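Side-chain contacts in rifamycin polyketide synthase (Amycolatopsis mediterranei, PDB 4LN9), which probably removes water from a beta-hydroxyacyl polyketide intermediate, serving as the dehydratase domain of the synthase's terminal module in rifamycin biosynthesis: residues T213-E218 with H244-S249; V284-P287 with S291-L294; V75-G80 with V261-A266. One frame throughout, in Å; residues are numbered along the deposited sequence.

In the fold
All three contacts belong to the double hotdog fold, but they sit at different depths in it. Contact 1 is buried and joins strand 214-220 to helix 236-251 through small side chains, with no hydrogen bond across. Contact 2 is partly buried, closes the hairpin of strands 279-285 and 291-297, and combines two backbone hydrogen bonds with apolar side-chain contacts. These two touch: Thr215 O is probably hydrogen-bonded to Val284 N (2.8 Å), and Thr246 CG2 packs on Val284 CG1 at 3.5 Å. Contact 3, centred about 18 Å from the centre of either and partly buried like contact 2, is a sparse apolar meeting between 75-80 and 261-266, segments that are distant in sequence.

Contact 1: T213-E218 with H244-S249; sequences TETFAE and HSTMVS
Ser245 OG is held by the carbonyl of Ala242, one turn earlier in its helix, while two carbons of the strand close over it: Thr215 CG2 at 3.9 Å and Ala217 CB at 4.1 Å. The hydroxyl lies between the backbone N and carbonyl carbon (chi1 72°), where it can return to its own helix, so a polar residue is satisfied here without a partner in the strand. The nearest approach is apolar, Ala217 CB against Ser245 CB at 3.8 Å, and the small size of both residues lets sheet and helix come close. Thr246 settles its hydroxyl in the same way, OG1 bonding to Leu243 O; what differs is its methyl, which faces the strand, CG2 lying 4.0 Å from Thr215 OG1, with the two threonine side chains crossing at about a right angle. Beta-branched Thr215 suits an extended strand, and its methyl and hydroxyl spread over Ser245 and Thr246 respectively. The axes pass 8.6 Å apart at 102°, a helix laid across a strand as in a hotdog fold. Strand 214-220 runs between 201-207 and 279-285, and Val204 and Val284 from these neighbours continue the floor beneath helix 236-251, whose other flank meets helix 183-190.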
ATOM      1  N   THR A 213      -7.396  32.062 -31.372  1.00 52.40           N
ATOM      2  CA  THR A 213      -8.235  32.437 -30.237  1.00 50.80           C
ATOM      3  C   THR A 213      -7.479  32.340 -28.911  1.00 44.25           C
ATOM      4  O   THR A 213      -6.931  31.288 -28.577  1.00 48.33           O
ATOM      5  CB  THR A 213      -9.485  31.535 -30.163  1.00 54.31           C
ATOM      6  OG1 THR A 213     -10.362  31.836 -31.255  1.00 70.20           O
ATOM      7  CG2 THR A 213     -10.224  31.750 -28.849  1.00 62.08           C
ATOM      8  N   GLU A 214      -7.514  33.419 -28.135  1.00 39.12           N
ATOM      9  CA  GLU A 214      -7.118  33.385 -26.726  1.00 33.29           C
ATOM     10  C   GLU A 214      -8.337  33.619 -25.841  1.00 34.72           C
ATOM     11  O   GLU A 214      -9.123  34.532 -26.089  1.00 31.79           O
ATOM     12  CB  GLU A 214      -6.084  34.477 -26.439  1.00 34.65           C
ATOM     13  CG  GLU A 214      -4.822  34.401 -27.281  1.00 37.29           C
ATOM     14  CD  GLU A 214      -3.928  35.612 -27.089  1.00 45.86           C
ATOM     15  OE1 GLU A 214      -4.251  36.681 -27.645  1.00 45.78           O
ATOM     16  OE2 GLU A 214      -2.914  35.499 -26.368  1.00 40.68           O
ATOM     17  N   THR A 215      -8.446  32.844 -24.766  1.00 28.14           N
ATOM     18  CA  THR A 215      -9.442  33.099 -23.729  1.00 27.64           C
ATOM     19  C   THR A 215      -8.758  33.506 -22.426  1.00 28.93           C
ATOM     20  O   THR A 215      -7.882  32.799 -21.930  1.00 29.42           O
ATOM     21  CB  THR A 215     -10.308  31.852 -23.469  1.00 32.62           C
ATOM     22  OG1 THR A 215     -10.968  31.462 -24.680  1.00 35.37           O
ATOM     23  CG2 THR A 215     -11.350  32.135 -22.397  1.00 33.62           C
ATOM     24  N   PHE A 216      -9.151  34.658 -21.889  1.00 25.70           N
ATOM     25  CA  PHE A 216      -8.642  35.128 -20.605  1.00 24.63           C
ATOM     26  C   PHE A 216      -9.750  35.065 -19.558  1.00 25.78           C
ATOM     27  O   PHE A 216     -10.919  35.277 -19.875  1.00 27.66           O
ATOM     28  CB  PHE A 216      -8.130  36.565 -20.741  1.00 24.55           C
ATOM     29  CG  PHE A 216      -7.031  36.720 -21.754  1.00 28.83           C
ATOM     30  CD1 PHE A 216      -5.757  36.248 -21.486  1.00 25.88           C
ATOM     31  CD2 PHE A 216      -7.297  37.239 -23.012  1.00 29.21           C
ATOM     32  CE1 PHE A 216      -4.752  36.349 -22.429  1.00 28.93           C
ATOM     33  CE2 PHE A 216      -6.289  37.368 -23.950  1.00 29.66           C
ATOM     34  CZ  PHE A 216      -5.020  36.900 -23.666  1.00 29.55           C
ATOM     35  N   ALA A 217      -9.402  34.697 -18.329  1.00 24.69           N
ATOM     36  CA  ALA A 217     -10.411  34.598 -17.283  1.00 21.62           C
ATOM     37  C   ALA A 217      -9.844  34.868 -15.900  1.00 24.39           C
ATOM     38  O   ALA A 217      -8.660  34.648 -15.644  1.00 22.38           O
ATOM     39  CB  ALA A 217     -11.098  33.243 -17.325  1.00 25.90           C
ATOM     40  N   GLU A 218     -10.692  35.404 -15.026  1.00 21.79           N
ATOM     41  CA  GLU A 218     -10.424  35.366 -13.600  1.00 23.88           C
ATOM     42  C   GLU A 218     -11.233  34.257 -12.955  1.00 27.13           C
ATOM     43  O   GLU A 218     -12.422  34.088 -13.234  1.00 27.80           O
ATOM     44  CB  GLU A 218     -10.736  36.718 -12.950  1.00 29.36           C
ATOM     45  CG  GLU A 218      -9.842  37.849 -13.443  1.00 29.69           C
ATOM     46  CD  GLU A 218     -10.041  39.152 -12.688  1.00 26.21           C
ATOM     47  OE1 GLU A 218     -10.424  39.109 -11.497  1.00 28.28           O
ATOM     48  OE2 GLU A 218      -9.681  40.213 -13.244  1.00 27.25           O
ATOM     49  N   HIS A 244     -12.593  25.252 -18.136  1.00 31.94           N
ATOM     50  CA  HIS A 244     -13.975  25.321 -18.605  1.00 32.12           C
ATOM     51  C   HIS A 244     -14.488  26.726 -18.817  1.00 38.08           C
ATOM     52  O   HIS A 244     -15.489  26.919 -19.512  1.00 34.74           O
ATOM     53  CB  HIS A 244     -14.923  24.466 -17.752  1.00 34.86           C
ATOM     54  CG  HIS A 244     -15.323  25.100 -16.433  1.00 33.88           C
ATOM     55  ND1 HIS A 244     -15.389  24.387 -15.292  1.00 31.24           N
ATOM     56  CD2 HIS A 244     -15.930  26.326 -16.159  1.00 33.53           C
ATOM     57  CE1 HIS A 244     -15.895  25.157 -14.308  1.00 29.20           C
ATOM     58  NE2 HIS A 244     -16.209  26.351 -14.837  1.00 32.36           N
ATOM     59  N   SER A 245     -13.616  27.702 -18.549  1.00 33.85           N
ATOM     60  CA  SER A 245     -13.850  29.077 -18.985  1.00 35.23           C
ATOM     61  C   SER A 245     -14.053  29.178 -20.497  1.00 37.65           C
ATOM     62  O   SER A 245     -14.839  30.000 -20.970  1.00 37.87           O
ATOM     63  CB  SER A 245     -12.700  29.986 -18.541  1.00 32.59           C
ATOM     64  OG  SER A 245     -11.530  29.732 -19.299  1.00 32.31           O
ATOM     65  N   THR A 246     -13.402  28.291 -21.245  1.00 32.78           N
ATOM     66  CA  THR A 246     -13.566  28.245 -22.699  1.00 37.31           C
ATOM     67  C   THR A 246     -14.988  27.854 -23.094  1.00 39.27           C
ATOM     68  O   THR A 246     -15.507  28.309 -24.113  1.00 40.99           O
ATOM     69  CB  THR A 246     -12.572  27.267 -23.359  1.00 38.44           C
ATOM     70  OG1 THR A 246     -12.687  25.973 -22.751  1.00 38.87           O
ATOM     71  CG2 THR A 246     -11.145  27.772 -23.209  1.00 33.07           C
ATOM     72  N   MET A 247     -15.593  26.975 -22.300  1.00 33.94           N
ATOM     73  CA  MET A 247     -16.961  26.528 -22.542  1.00 39.70           C
ATOM     74  C   MET A 247     -17.951  27.589 -22.085  1.00 45.71           C
ATOM     75  O   MET A 247     -18.894  27.925 -22.803  1.00 43.74           O
ATOM     76  CB  MET A 247     -17.234  25.221 -21.795  1.00 47.88           C
ATOM     77  CG  MET A 247     -16.649  23.987 -22.458  1.00 54.84           C
ATOM     78  SD  MET A 247     -16.450  22.626 -21.293  1.00 76.93           S
ATOM     79  CE  MET A 247     -18.029  22.670 -20.447  1.00 56.91           C
ATOM     80  N   VAL A 248     -17.751  28.087 -20.868  1.00 42.92           N
ATOM     81  CA  VAL A 248     -18.501  29.235 -20.379  1.00 45.46           C
ATOM     82  C   VAL A 248     -18.485  30.371 -21.397  1.00 46.09           C
ATOM     83  O   VAL A 248     -19.524  30.954 -21.706  1.00 51.63           O
ATOM     84  CB  VAL A 248     -17.944  29.745 -19.036  1.00 43.17           C
ATOM     85  CG1 VAL A 248     -18.522  31.113 -18.708  1.00 47.66           C
ATOM     86  CG2 VAL A 248     -18.247  28.751 -17.926  1.00 43.97           C
ATOM     87  N   SER A 249     -17.315  30.622 -21.978  1.00 43.87           N
ATOM     88  CA  SER A 249     -17.189  31.592 -23.058  1.00 48.76           C
ATOM     89  C   SER A 249     -18.132  31.267 -24.215  1.00 48.55           C
ATOM     90  O   SER A 249     -18.879  32.129 -24.676  1.00 56.84           O
ATOM     91  CB  SER A 249     -15.744  31.656 -23.558  1.00 44.23           C
ATOM     92  OG  SER A 249     -15.575  32.709 -24.493  1.00 44.79           O
TER

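Contact 2: V284-P287 with S291-L294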
ATOM      1  N   VAL A 284      -5.939  30.824 -21.858  1.00 23.70           N
ATOM      2  CA  VAL A 284      -6.119  29.546 -22.539  1.00 27.93           C
ATOM      3  C   VAL A 284      -6.064  29.723 -24.053  1.00 29.51           C
ATOM      4  O   VAL A 284      -6.718  30.609 -24.603  1.00 31.46           O
ATOM      5  CB  VAL A 284      -7.446  28.870 -22.139  1.00 27.48           C
ATOM      6  CG1 VAL A 284      -7.625  27.563 -22.896  1.00 30.62           C
ATOM      7  CG2 VAL A 284      -7.481  28.623 -20.638  1.00 29.75           C
ATOM      8  N   ALA A 285      -5.212  28.941 -24.711  1.00 29.20           N
ATOM      9  CA  ALA A 285      -5.058  29.027 -26.164  1.00 34.71           C
ATOM     10  C   ALA A 285      -5.089  27.663 -26.852  1.00 39.03           C
ATOM     11  O   ALA A 285      -5.135  26.624 -26.193  1.00 32.33           O
ATOM     12  CB  ALA A 285      -3.781  29.775 -26.522  1.00 33.18           C
ATOM     13  N   LYS A 286      -4.978  27.677 -28.179  1.00 38.21           N
ATOM     14  CA  LYS A 286      -5.034  26.457 -28.985  1.00 47.28           C
ATOM     15  C   LYS A 286      -3.725  26.235 -29.740  1.00 43.84           C
ATOM     16  O   LYS A 286      -3.487  26.862 -30.772  1.00 48.89           O
ATOM     17  CB  LYS A 286      -6.189  26.536 -29.987  1.00 43.09           C
ATOM     18  CG  LYS A 286      -7.554  26.254 -29.386  1.00 47.62           C
ATOM     19  CD  LYS A 286      -8.557  27.335 -29.755  1.00 52.68           C
ATOM     20  CE  LYS A 286      -9.949  26.999 -29.236  1.00 55.67           C
ATOM     21  NZ  LYS A 286     -10.769  28.236 -29.034  1.00 69.73           N
ATOM     22  N   PRO A 287      -2.924  25.253 -29.296  1.00 45.39           N
ATOM     23  CA  PRO A 287      -1.766  24.830 -30.084  1.00 46.13           C
ATOM     24  C   PRO A 287      -2.169  24.110 -31.376  1.00 52.37           C
ATOM     25  O   PRO A 287      -1.481  24.227 -32.389  1.00 53.86           O
ATOM     26  CB  PRO A 287      -1.031  23.869 -29.142  1.00 46.49           C
ATOM     27  CG  PRO A 287      -1.499  24.232 -27.772  1.00 45.26           C
ATOM     28  CD  PRO A 287      -2.926  24.662 -27.947  1.00 43.43           C
ATOM     29  N   SER A 291      -7.040  20.997 -29.397  1.00 47.35           N
ATOM     30  CA  SER A 291      -6.304  21.034 -28.135  1.00 45.64           C
ATOM     31  C   SER A 291      -6.270  22.400 -27.447  1.00 43.29           C
ATOM     32  O   SER A 291      -6.487  23.437 -28.076  1.00 40.91           O
ATOM     33  CB  SER A 291      -4.888  20.480 -28.308  1.00 45.57           C
ATOM     34  OG  SER A 291      -4.139  21.259 -29.224  1.00 49.49           O
ATOM     35  N   LEU A 292      -5.940  22.381 -26.157  1.00 34.93           N
ATOM     36  CA  LEU A 292      -5.802  23.593 -25.350  1.00 35.99           C
ATOM     37  C   LEU A 292      -4.423  23.646 -24.693  1.00 36.90           C
ATOM     38  O   LEU A 292      -3.867  22.612 -24.324  1.00 31.63           O
ATOM     39  CB  LEU A 292      -6.872  23.624 -24.258  1.00 33.33           C
ATOM     40  CG  LEU A 292      -8.332  23.724 -24.696  1.00 40.35           C
ATOM     41  CD1 LEU A 292      -9.234  23.692 -23.471  1.00 35.67           C
ATOM     42  CD2 LEU A 292      -8.562  24.993 -25.500  1.00 46.53           C
ATOM     43  N   SER A 293      -3.924  24.854 -24.453  1.00 30.84           N
ATOM     44  CA  SER A 293      -2.807  25.055 -23.534  1.00 25.71           C
ATOM     45  C   SER A 293      -3.227  26.060 -22.472  1.00 27.83           C
ATOM     46  O   SER A 293      -4.178  26.811 -22.671  1.00 27.84           O
ATOM     47  CB  SER A 293      -1.584  25.579 -24.293  1.00 29.44           C
ATOM     48  OG  SER A 293      -1.840  26.862 -24.841  1.00 35.62           O
ATOM     49  N   LEU A 294      -2.598  25.996 -21.303  1.00 25.32           N
ATOM     50  CA  LEU A 294      -3.002  26.844 -20.190  1.00 27.20           C
ATOM     51  C   LEU A 294      -1.779  27.401 -19.472  1.00 28.05           C
ATOM     52  O   LEU A 294      -0.770  26.712 -19.318  1.00 26.58           O
ATOM     53  CB  LEU A 294      -3.888  26.064 -19.212  1.00 30.25           C
ATOM     54  CG  LEU A 294      -4.161  26.701 -17.846  1.00 35.65           C
ATOM     55  CD1 LEU A 294      -5.083  27.903 -17.985  1.00 31.85           C
ATOM     56  CD2 LEU A 294      -4.752  25.682 -16.883  1.00 34.87           C
TER
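Ala285 and Ser293 form an antiparallel hydrogen-bonded pair, Ser293 N giving to Ala285 O at 2.8 Å and Ala285 N to Ser293 O at 3.1 Å. This is the last such pair before the turn of the beta hairpin made by strands 279-285 and 291-297. Val284 and Leu294 follow as a non-hydrogen-bonded pair. Their side chains share the face covered by helix 236-251, where branched aliphatic residues suit a buried sheet surface. Val284 CG2 meets Leu294 CD1 at 3.6 Å, while CG1, anti to the backbone N (chi1 178°), turns to Leu292 CD2 at 3.8 Å; one valine thus spans two leucines. On the other face the residues are small: Ala285 CB lies 3.9 Å from Ser293 OG. Pro287 flanks the same serine with its ring, CG approaching Ser293 CB at 3.7 Å. A proline fits where the strand pairing ends, since its nitrogen has no hydrogen to offer. Lys286 brings its aliphatic stem to the contact, CG standing 3.3 Å from Ser291 O. A bend at chi2 (130°) then takes the chain away from the hairpin partner toward Asn211 and Thr213. Strand 303-313 continues the sheet beyond 291-297. At the turn, Ser291 OG bonds to the backbone N of Glu288 and also lies 3.8 Å from Pro287 CD.

Contact 3: V75-G80 with V261-A266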
ATOM      1  N   VAL A  75     -24.697  12.154 -13.058  1.00 61.45           N
ATOM      2  CA  VAL A  75     -23.799  11.171 -12.455  1.00 59.23           C
ATOM      3  C   VAL A  75     -22.553  11.863 -11.899  1.00 51.85           C
ATOM      4  O   VAL A  75     -21.789  12.460 -12.655  1.00 47.26           O
ATOM      5  CB  VAL A  75     -23.353  10.121 -13.495  1.00 57.01           C
ATOM      6  CG1 VAL A  75     -22.470   9.067 -12.845  1.00 52.27           C
ATOM      7  CG2 VAL A  75     -24.563   9.482 -14.163  1.00 53.79           C
ATOM      8  N   VAL A  76     -22.336  11.769 -10.588  1.00 46.90           N
ATOM      9  CA  VAL A  76     -21.097  12.273  -9.993  1.00 48.04           C
ATOM     10  C   VAL A  76     -19.879  11.511 -10.515  1.00 51.41           C
ATOM     11  O   VAL A  76     -19.803  10.288 -10.390  1.00 45.22           O
ATOM     12  CB  VAL A  76     -21.117  12.202  -8.451  1.00 45.40           C
ATOM     13  CG1 VAL A  76     -19.818  12.754  -7.880  1.00 43.07           C
ATOM     14  CG2 VAL A  76     -22.314  12.961  -7.899  1.00 48.12           C
ATOM     15  N   ILE A  77     -18.985  12.226 -11.197  1.00 45.82           N
ATOM     16  CA  ILE A  77     -17.717  11.653 -11.649  1.00 45.99           C
ATOM     17  C   ILE A  77     -16.553  12.565 -11.256  1.00 45.26           C
ATOM     18  O   ILE A  77     -16.687  13.788 -11.288  1.00 37.43           O
ATOM     19  CB  ILE A  77     -17.710  11.432 -13.180  1.00 47.98           C
ATOM     20  CG1 ILE A  77     -17.537  12.759 -13.923  1.00 46.02           C
ATOM     21  CG2 ILE A  77     -18.985  10.733 -13.629  1.00 45.55           C
ATOM     22  CD1 ILE A  77     -17.556  12.621 -15.431  1.00 54.99           C
ATOM     23  N   VAL A  78     -15.468  11.978 -10.749  1.00 39.44           N
ATOM     24  CA  VAL A  78     -14.296  12.774 -10.385  1.00 41.30           C
ATOM     25  C   VAL A  78     -13.748  13.463 -11.631  1.00 39.28           C
ATOM     26  O   VAL A  78     -13.659  12.840 -12.688  1.00 39.16           O
ATOM     27  CB  VAL A  78     -13.188  11.915  -9.733  1.00 39.11           C
ATOM     28  CG1 VAL A  78     -11.925  12.739  -9.526  1.00 33.60           C
ATOM     29  CG2 VAL A  78     -13.675  11.341  -8.410  1.00 37.98           C
ATOM     30  N   PRO A  79     -13.634  14.799 -11.579  1.00 39.27           N
ATOM     31  CA  PRO A  79     -13.160  15.501 -12.767  1.00 33.61           C
ATOM     32  C   PRO A  79     -11.795  14.982 -13.212  1.00 30.71           C
ATOM     33  O   PRO A  79     -10.992  14.559 -12.380  1.00 33.27           O
ATOM     34  CB  PRO A  79     -13.051  16.956 -12.298  1.00 36.25           C
ATOM     35  CG  PRO A  79     -12.916  16.873 -10.815  1.00 35.43           C
ATOM     36  CD  PRO A  79     -13.748  15.690 -10.411  1.00 33.99           C
ATOM     37  N   GLY A  80     -11.532  15.038 -14.513  1.00 35.72           N
ATOM     38  CA  GLY A  80     -10.179  14.868 -15.031  1.00 35.74           C
ATOM     39  C   GLY A  80      -9.120  15.579 -14.207  1.00 37.10           C
ATOM     40  O   GLY A  80      -8.018  15.062 -14.020  1.00 30.01           O
ATOM     41  N   VAL A 261     -21.640  16.421 -24.935  1.00 70.55           N
ATOM     42  CA  VAL A 261     -20.572  16.723 -23.983  1.00 79.16           C
ATOM     43  C   VAL A 261     -19.255  16.070 -24.392  1.00 83.09           C
ATOM     44  O   VAL A 261     -19.243  15.022 -25.039  1.00 76.67           O
ATOM     45  CB  VAL A 261     -20.940  16.266 -22.558  1.00 74.02           C
ATOM     46  CG1 VAL A 261     -21.949  17.220 -21.939  1.00 82.52           C
ATOM     47  CG2 VAL A 261     -21.479  14.845 -22.578  1.00 68.66           C
ATOM     48  N   ARG A 262     -18.149  16.705 -24.016  1.00 80.24           N
ATOM     49  CA  ARG A 262     -16.826  16.097 -24.130  1.00 81.80           C
ATOM     50  C   ARG A 262     -16.104  16.154 -22.786  1.00 77.18           C
ATOM     51  O   ARG A 262     -16.346  17.051 -21.980  1.00 75.63           O
ATOM     52  CB  ARG A 262     -15.994  16.821 -25.191  1.00 74.88           C
ATOM     53  CG  ARG A 262     -16.587  16.785 -26.591  1.00 74.87           C
ATOM     54  CD  ARG A 262     -15.863  17.754 -27.511  1.00 73.14           C
ATOM     55  NE  ARG A 262     -14.422  17.521 -27.523  1.00 80.15           N
ATOM     56  CZ  ARG A 262     -13.786  16.835 -28.468  1.00 87.86           C
ATOM     57  NH1 ARG A 262     -14.464  16.318 -29.484  1.00 90.20           N
ATOM     58  NH2 ARG A 262     -12.472  16.675 -28.403  1.00 80.49           N
ATOM     59  N   LEU A 263     -15.200  15.204 -22.562  1.00 72.23           N
ATOM     60  CA  LEU A 263     -14.382  15.190 -21.350  1.00 69.39           C
ATOM     61  C   LEU A 263     -12.889  15.211 -21.703  1.00 58.99           C
ATOM     62  O   LEU A 263     -12.522  14.977 -22.855  1.00 57.26           O
ATOM     63  CB  LEU A 263     -14.715  13.959 -20.496  1.00 66.61           C
ATOM     64  CG  LEU A 263     -16.171  13.809 -20.039  1.00 65.95           C
ATOM     65  CD1 LEU A 263     -16.401  12.460 -19.372  1.00 61.27           C
ATOM     66  CD2 LEU A 263     -16.566  14.946 -19.109  1.00 63.44           C
ATOM     67  N   PRO A 264     -12.055  15.727 -20.771  1.00 59.64           N
ATOM     68  CA  PRO A 264     -10.612  15.707 -21.039  1.00 52.82           C
ATOM     69  C   PRO A 264     -10.152  14.303 -21.419  1.00 52.16           C
ATOM     70  O   PRO A 264     -10.578  13.332 -20.794  1.00 53.40           O
ATOM     71  CB  PRO A 264      -9.994  16.107 -19.690  1.00 57.36           C
ATOM     72  CG  PRO A 264     -11.109  16.702 -18.892  1.00 63.99           C
ATOM     73  CD  PRO A 264     -12.352  16.006 -19.357  1.00 57.89           C
ATOM     74  N   PHE A 265      -9.308  14.187 -22.441  1.00 46.81           N
ATOM     75  CA  PHE A 265      -8.825  12.877 -22.879  1.00 48.84           C
ATOM     76  C   PHE A 265      -7.338  12.669 -22.585  1.00 46.54           C
ATOM     77  O   PHE A 265      -6.971  11.791 -21.805  1.00 44.61           O
ATOM     78  CB  PHE A 265      -9.129  12.651 -24.364  1.00 53.23           C
ATOM     79  CG  PHE A 265      -8.580  11.363 -24.910  1.00 51.07           C
ATOM     80  CD1 PHE A 265      -7.665  11.375 -25.950  1.00 55.49           C
ATOM     81  CD2 PHE A 265      -9.043  10.140 -24.448  1.00 64.30           C
ATOM     82  CE1 PHE A 265      -7.165  10.196 -26.469  1.00 54.47           C
ATOM     83  CE2 PHE A 265      -8.543   8.956 -24.958  1.00 65.97           C
ATOM     84  CZ  PHE A 265      -7.608   8.984 -25.975  1.00 59.77           C
ATOM     85  N   ALA A 266      -6.490  13.506 -23.179  1.00 40.65           N
ATOM     86  CA  ALA A 266      -5.044  13.370 -23.024  1.00 34.12           C
ATOM     87  C   ALA A 266      -4.389  14.659 -22.528  1.00 38.12           C
ATOM     88  O   ALA A 266      -4.467  15.700 -23.182  1.00 40.39           O
ATOM     89  CB  ALA A 266      -4.407  12.914 -24.329  1.00 45.38           C
TER
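Ile77 and Leu263 reach toward each other tip to tip, their CD1 methyls meeting at 4.1 Å. Ile77 gets there because CG1 stands between its backbone N and carbonyl carbon (chi1 75°) and the chain then extends straight on. Two long aliphatic residues suit this place, for together they bridge backbones that are well separated. Beside them, Gly80 CA faces Pro264 CG at 4.4 Å: the glycine carries no side chain on the side turned to the pyrrolidine ring, which can therefore approach the start of helix 80-93. Here the two backbones are nearest, Gly80 CA lying 6.1 Å from Pro264 CA. Val72 touches both Ile77 and Leu263, adding a third apolar group from strand 70-72. The meeting connects the two hotdog units of the double hotdog fold, the helix start of one with strand 263-272 of the other. His70 and Pro79 have the spacing of the first and last residues of the HxxxGxxxxP motif of dehydratase domains; Pro79 is the N-cap residue of helix 80-93 and packs on His70, whose ND1 is hydrogen-bonded to Ile77 O. On the strand side, Leu263 is tied by its backbone to Arg313.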